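Local coordinates for protein SAHS4 (Ramazzottius varieornatus, PDB 5Z4G) that binds zinc ions and probably acts as a secreted, heat-soluble molecular shield that protects tardigrades when water is scarce, at residues A69-D72 / H73-Q77. Residues are numbered along the deposited sequence; the frame is centred on the assembly and turned at random.
Sequences AGED and HYHVQ. With ZN (zinc ion), chain C.
E71 and H73 run side by side and meet at a zinc ion just where the loop enters strand 74-79. Followed outward, E71 first lays CB over one face of the H73 imidazole, a CH-pi contact 4.0 Å from the ring centroid and displaced toward the rim. CG continues past H73 CE1, and a bend at chi2 (-132°) swings the carboxylate round to the metal, its plane turned 71° from the ring. OE1 stays beside CE1, 3.1 Å from it, while OE2 binds the zinc ion at 2.3 Å. H73 NE2, from the last residue before the strand, and H75 NE2, from within it, each bind the zinc ion at 2.1 Å; H75 CD2 lies in the plane of the H73 ring, at its edge. The other ring nitrogen, H73 ND1, donates to a water 2.7 Å away, which in turn donates to D72 OD1, a bridge that, with the NE2-zinc bond, would help fix the imidazole's rotation; D72 OD2 is salt-bridged to K92. W66 stacks on H75. Two waters and E68 complete six ligands, a Glu/His zinc site in which an HxH pair at the start of strand 74-79 in the antiparallel FABP-like barrel joins two glutamates of the preceding loop.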
ATOM      1  N   ALA A  69     -19.636   8.042  -4.817  1.00 33.54           N
ATOM      2  CA  ALA A  69     -20.562   7.588  -5.869  1.00 35.26           C
ATOM      3  C   ALA A  69     -20.477   8.337  -7.205  1.00 32.41           C
ATOM      4  O   ALA A  69     -20.471   7.708  -8.274  1.00 37.21           O
ATOM      5  CB  ALA A  69     -21.993   7.592  -5.337  1.00 37.20           C
ATOM      6  N   GLY A  70     -20.393   9.665  -7.139  1.00 30.50           N
ATOM      7  CA  GLY A  70     -20.401  10.512  -8.335  1.00 32.33           C
ATOM      8  C   GLY A  70     -19.056  10.921  -8.916  1.00 31.51           C
ATOM      9  O   GLY A  70     -19.002  11.839  -9.741  1.00 31.18           O
ATOM     10  N   GLU A  71     -17.975  10.256  -8.494  1.00 31.10           N
ATOM     11  CA  GLU A  71     -16.629  10.524  -9.039  1.00 30.87           C
ATOM     12  C   GLU A  71     -16.065   9.308  -9.787  1.00 29.61           C
ATOM     13  O   GLU A  71     -16.504   8.178  -9.569  1.00 30.47           O
ATOM     14  CB  GLU A  71     -15.664  11.041  -7.954  1.00 31.96           C
ATOM     15  CG  GLU A  71     -16.135  12.326  -7.273  1.00 35.37           C
ATOM     16  CD  GLU A  71     -15.066  13.404  -7.182  1.00 37.54           C
ATOM     17  OE1 GLU A  71     -14.843  14.111  -8.189  1.00 43.80           O
ATOM     18  OE2 GLU A  71     -14.458  13.570  -6.104  1.00 36.74           O
ATOM     19  N   ASP A  72     -15.112   9.557 -10.686  1.00 29.87           N
ATOM     20  CA  ASP A  72     -14.508   8.512 -11.526  1.00 31.35           C
ATOM     21  C   ASP A  72     -13.125   8.092 -11.007  1.00 29.19           C
ATOM     22  O   ASP A  72     -12.385   7.363 -11.676  1.00 30.85           O
ATOM     23  CB  ASP A  72     -14.415   8.992 -12.984  1.00 33.02           C
ATOM     24  CG  ASP A  72     -13.458  10.166 -13.162  1.00 35.89           C
ATOM     25  OD1 ASP A  72     -13.111  10.830 -12.162  1.00 35.35           O
ATOM     26  OD2 ASP A  72     -13.045  10.422 -14.311  1.00 35.26           O
ATOM     27  N   HIS A  73     -12.785   8.567  -9.812  1.00 24.11           N
ATOM     28  CA  HIS A  73     -11.505   8.250  -9.189  1.00 19.93           C
ATOM     29  C   HIS A  73     -11.703   7.648  -7.801  1.00 16.90           C
ATOM     30  O   HIS A  73     -12.787   7.766  -7.216  1.00 18.52           O
ATOM     31  CB  HIS A  73     -10.604   9.489  -9.113  1.00 20.76           C
ATOM     32  CG  HIS A  73     -11.183  10.619  -8.317  1.00 22.15           C
ATOM     33  ND1 HIS A  73     -11.774  11.714  -8.907  1.00 26.02           N
ATOM     34  CD2 HIS A  73     -11.239  10.832  -6.981  1.00 21.57           C
ATOM     35  CE1 HIS A  73     -12.170  12.554  -7.968  1.00 25.32           C
ATOM     36  NE2 HIS A  73     -11.869  12.037  -6.789  1.00 24.53           N
ATOM     37  N   TYR A  74     -10.656   6.987  -7.312  1.00 13.07           N
ATOM     38  CA  TYR A  74     -10.587   6.458  -5.954  1.00 12.02           C
ATOM     39  C   TYR A  74      -9.714   7.350  -5.106  1.00 11.73           C
ATOM     40  O   TYR A  74      -8.855   8.058  -5.634  1.00 13.44           O
ATOM     41  CB  TYR A  74      -9.987   5.037  -5.959  1.00 12.27           C
ATOM     42  CG  TYR A  74     -10.897   4.023  -6.593  1.00 13.16           C
ATOM     43  CD1 TYR A  74     -10.902   3.820  -7.978  1.00 13.56           C
ATOM     44  CD2 TYR A  74     -11.800   3.293  -5.811  1.00 14.30           C
ATOM     45  CE1 TYR A  74     -11.775   2.912  -8.558  1.00 15.39           C
ATOM     46  CE2 TYR A  74     -12.661   2.373  -6.379  1.00 15.52           C
ATOM     47  CZ  TYR A  74     -12.646   2.184  -7.753  1.00 15.90           C
ATOM     48  OH  TYR A  74     -13.501   1.279  -8.338  1.00 18.78           O
ATOM     49  N   HIS A  75      -9.925   7.303  -3.795  1.00 10.84           N
ATOM     50  CA  HIS A  75      -9.060   7.990  -2.844  1.00 11.83           C
ATOM     51  C   HIS A  75      -8.330   6.997  -1.960  1.00 11.01           C
ATOM     52  O   HIS A  75      -8.854   5.926  -1.632  1.00 11.90           O
ATOM     53  CB  HIS A  75      -9.883   8.897  -1.950  1.00 14.09           C
ATOM     54  CG  HIS A  75     -10.311  10.171  -2.604  1.00 17.69           C
ATOM     55  ND1 HIS A  75      -9.583  11.336  -2.501  1.00 20.69           N
ATOM     56  CD2 HIS A  75     -11.386  10.465  -3.370  1.00 19.68           C
ATOM     57  CE1 HIS A  75     -10.188  12.292  -3.184  1.00 21.74           C
ATOM     58  NE2 HIS A  75     -11.287  11.789  -3.719  1.00 21.57           N
ATOM     59  N   VAL A  76      -7.120   7.380  -1.567  1.00 10.79           N
ATOM     60  CA  VAL A  76      -6.313   6.614  -0.622  1.00 10.72           C
ATOM     61  C   VAL A  76      -5.695   7.577   0.379  1.00 11.33           C
ATOM     62  O   VAL A  76      -5.283   8.684   0.021  1.00 12.25           O
ATOM     63  CB  VAL A  76      -5.235   5.726  -1.319  1.00 11.36           C
ATOM     64  CG1 VAL A  76      -4.309   6.556  -2.212  1.00 12.81           C
ATOM     65  CG2 VAL A  76      -4.432   4.906  -0.302  1.00 12.42           C
ATOM     66  N   GLN A  77      -5.643   7.136   1.629  1.00 12.13           N
ATOM     67  CA  GLN A  77      -4.998   7.872   2.685  1.00 13.36           C
ATOM     68  C   GLN A  77      -4.259   6.881   3.557  1.00 13.98           C
ATOM     69  O   GLN A  77      -4.823   5.853   3.949  1.00 15.46           O
ATOM     70  CB  GLN A  77      -6.036   8.647   3.499  1.00 16.91           C
ATOM     71  CG  GLN A  77      -5.466   9.477   4.633  1.00 21.90           C
ATOM     72  CD  GLN A  77      -6.560  10.020   5.517  1.00 29.02           C
ATOM     73  OE1 GLN A  77      -7.184   9.281   6.282  1.00 36.19           O
ATOM     74  NE2 GLN A  77      -6.805  11.319   5.416  1.00 35.09           N
TER
HETATM   75 ZN    ZN C 201     -12.560  12.867  -4.942  1.00 30.21          ZN
HETATM   76  O   HOH W   1     -12.047  13.277 -11.116  1.00 42.04           O
HETATM   77  O   HOH W   2     -11.240  14.446  -5.389  1.00 41.34           O
HETATM   78  O   HOH W   3     -13.159  14.170  -3.119  1.00 51.10           O